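Long-range contact in IS607 family transposase IS1535 (Mycobacterium tuberculosis, PDB 6DGB), which probably binds DNA and exchanges its strands as a serine transposase of the IS607 family, represented here by its catalytic domain: residues L4-S9 with D18-R23. Residues are numbered along the deposited sequence; the frame is centred on the assembly and turned at random.
Sequences LYARVS and DRQVAR
The carboxamide of Gln20 meets the backbone of Arg7 with both of its polar ends. Arg7 O lies at the edge of this flat group, only 4° out of the amide plane, and takes a hydrogen bond from Gln20 NE2 at 3.1 Å; seen from the peptide, that donor stands above the carbonyl plane of Arg7. On the other arm Gln20 OE1 accepts Arg7 N at 3.0 Å, with that nitrogen tilted 31° from the plane of the side-chain carbonyl. Water 1 adds a further bond to the same oxygen and a second one to Tyr5 O, tying the glutamine to the strand two residues earlier.

Gln20 reaches the strand because CG sits beside its own backbone N (chi1 -81°) and the chain then runs extended. Its CB packs against Ala6 CB at 3.8 Å, where the two backbones come nearest, while Val8 CG2 lies 4.1 Å from Gln20 NE2. Val21 CG2 touches Ala6 CB more loosely and also packs on strand 37-42.

The side chain of Arg7 leaves the strand on the face turned from the helix, and its guanidinium, with Ser9 OG in plane at one edge, bonds the carbonyl oxygens of Arg72, Asp71 and Gly43.

Strand 3-8 and helix 14-30 open a beta-alpha-beta unit of the resolvase-type catalytic domain, and residues 4-8 and 18-23 run nearly antiparallel. In this buried interface, one glutamine satisfies both backbone polar groups of Arg7, which would fix the carboxamide's rotation and tie residues 18-23 to the strand at this point.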
loop_
_atom_site.group_PDB
_atom_site.type_symbol
_atom_site.label_atom_id
_atom_site.label_comp_id
_atom_site.label_asym_id
_atom_site.label_seq_id
_atom_site.Cartn_x
_atom_site.Cartn_y
_atom_site.Cartn_z
ATOM N N LEU A 4 18.196 -3.409 8.660
ATOM C CA LEU A 4 17.790 -2.110 9.145
ATOM C C LEU A 4 17.478 -1.341 7.878
ATOM O O LEU A 4 18.264 -1.398 6.934
ATOM C CB LEU A 4 18.864 -1.443 9.985
ATOM C CG LEU A 4 19.415 -2.221 11.193
ATOM C CD1 LEU A 4 20.383 -1.367 11.976
ATOM C CD2 LEU A 4 18.325 -2.703 12.121
ATOM N N TYR A 5 16.279 -0.730 7.809
ATOM C CA TYR A 5 15.833 -0.034 6.607
ATOM C C TYR A 5 15.364 1.412 6.879
ATOM O O TYR A 5 14.520 1.653 7.739
ATOM C CB TYR A 5 14.767 -0.882 5.895
ATOM C CG TYR A 5 14.203 -0.258 4.641
ATOM C CD1 TYR A 5 14.803 -0.468 3.401
ATOM C CD2 TYR A 5 13.037 0.501 4.681
ATOM C CE1 TYR A 5 14.286 0.103 2.240
ATOM C CE2 TYR A 5 12.500 1.065 3.523
ATOM C CZ TYR A 5 13.125 0.859 2.304
ATOM O OH TYR A 5 12.579 1.417 1.173
ATOM N N ALA A 6 15.937 2.366 6.124
ATOM C CA ALA A 6 15.687 3.816 6.176
ATOM C C ALA A 6 15.187 4.308 4.830
ATOM O O ALA A 6 15.734 3.928 3.795
ATOM C CB ALA A 6 16.970 4.553 6.538
ATOM N N ARG A 7 14.146 5.146 4.842
ATOM C CA ARG A 7 13.592 5.739 3.620
ATOM C C ARG A 7 13.330 7.234 3.755
ATOM O O ARG A 7 13.002 7.731 4.833
ATOM C CB ARG A 7 12.332 5.000 3.087
ATOM C CG ARG A 7 11.986 5.353 1.624
ATOM C CD ARG A 7 10.588 4.984 1.181
ATOM N NE ARG A 7 9.562 5.256 2.186
ATOM C CZ ARG A 7 8.903 6.403 2.319
ATOM N NH1 ARG A 7 9.134 7.411 1.483
ATOM N NH2 ARG A 7 7.999 6.547 3.279
ATOM N N VAL A 8 13.470 7.929 2.623
ATOM C CA VAL A 8 13.209 9.346 2.439
ATOM C C VAL A 8 12.593 9.574 1.008
ATOM O O VAL A 8 12.912 8.830 0.073
ATOM C CB VAL A 8 14.497 10.128 2.800
ATOM C CG1 VAL A 8 14.958 11.083 1.711
ATOM C CG2 VAL A 8 14.357 10.818 4.150
ATOM N N SER A 9 11.649 10.533 0.878
ATOM C CA SER A 9 10.942 10.831 -0.386
ATOM C C SER A 9 11.794 11.507 -1.464
ATOM O O SER A 9 11.808 11.048 -2.612
ATOM C CB SER A 9 9.689 11.666 -0.133
ATOM O OG SER A 9 8.636 10.881 0.399
ATOM N N ASP A 18 19.869 10.214 8.152
ATOM C CA ASP A 18 20.867 10.113 9.215
ATOM C C ASP A 18 20.185 9.898 10.559
ATOM O O ASP A 18 20.621 9.051 11.321
ATOM C CB ASP A 18 21.829 11.323 9.232
ATOM C CG ASP A 18 22.522 11.636 7.902
ATOM O OD1 ASP A 18 22.315 10.868 6.915
ATOM O OD2 ASP A 18 23.186 12.693 7.813
ATOM N N ARG A 19 19.087 10.605 10.822
ATOM C CA ARG A 19 18.298 10.453 12.046
ATOM C C ARG A 19 17.717 9.011 12.168
ATOM O O ARG A 19 17.622 8.479 13.280
ATOM C CB ARG A 19 17.189 11.515 12.077
ATOM C CG ARG A 19 16.358 11.564 13.368
ATOM C CD ARG A 19 15.120 12.433 13.198
ATOM N NE ARG A 19 14.331 12.022 12.033
ATOM C CZ ARG A 19 13.345 11.137 12.069
ATOM N NH1 ARG A 19 12.981 10.587 13.221
ATOM N NH2 ARG A 19 12.699 10.811 10.959
ATOM N N GLN A 20 17.367 8.389 11.011
ATOM C CA GLN A 20 16.865 7.022 10.897
ATOM C C GLN A 20 17.967 5.986 11.157
ATOM O O GLN A 20 17.808 5.164 12.049
ATOM C CB GLN A 20 16.203 6.809 9.531
ATOM C CG GLN A 20 14.785 7.352 9.495
ATOM C CD GLN A 20 14.202 7.399 8.114
ATOM O OE1 GLN A 20 13.790 6.386 7.550
ATOM N NE2 GLN A 20 14.094 8.595 7.569
ATOM N N VAL A 21 19.103 6.064 10.442
ATOM C CA VAL A 21 20.255 5.172 10.619
ATOM C C VAL A 21 20.724 5.200 12.076
ATOM O O VAL A 21 21.007 4.143 12.634
ATOM C CB VAL A 21 21.399 5.517 9.619
ATOM C CG1 VAL A 21 22.677 4.719 9.888
ATOM C CG2 VAL A 21 20.948 5.305 8.186
ATOM N N ALA A 22 20.770 6.397 12.698
ATOM C CA ALA A 22 21.200 6.566 14.086
ATOM C C ALA A 22 20.244 5.862 15.065
ATOM O O ALA A 22 20.688 5.018 15.857
ATOM C CB ALA A 22 21.353 8.041 14.429
ATOM N N ARG A 23 18.932 6.159 14.970
ATOM C CA ARG A 23 17.937 5.508 15.816
ATOM C C ARG A 23 17.949 3.968 15.588
ATOM O O ARG A 23 17.986 3.238 16.581
ATOM C CB ARG A 23 16.551 6.170 15.664
ATOM C CG ARG A 23 15.374 5.447 16.364
ATOM C CD ARG A 23 15.429 5.424 17.896
ATOM N NE ARG A 23 14.891 4.168 18.426
ATOM C CZ ARG A 23 15.491 3.412 19.342
ATOM N NH1 ARG A 23 16.642 3.800 19.886
ATOM N NH2 ARG A 23 14.935 2.270 19.741
HETATM O O HOH W 1 13.425 3.651 9.142
#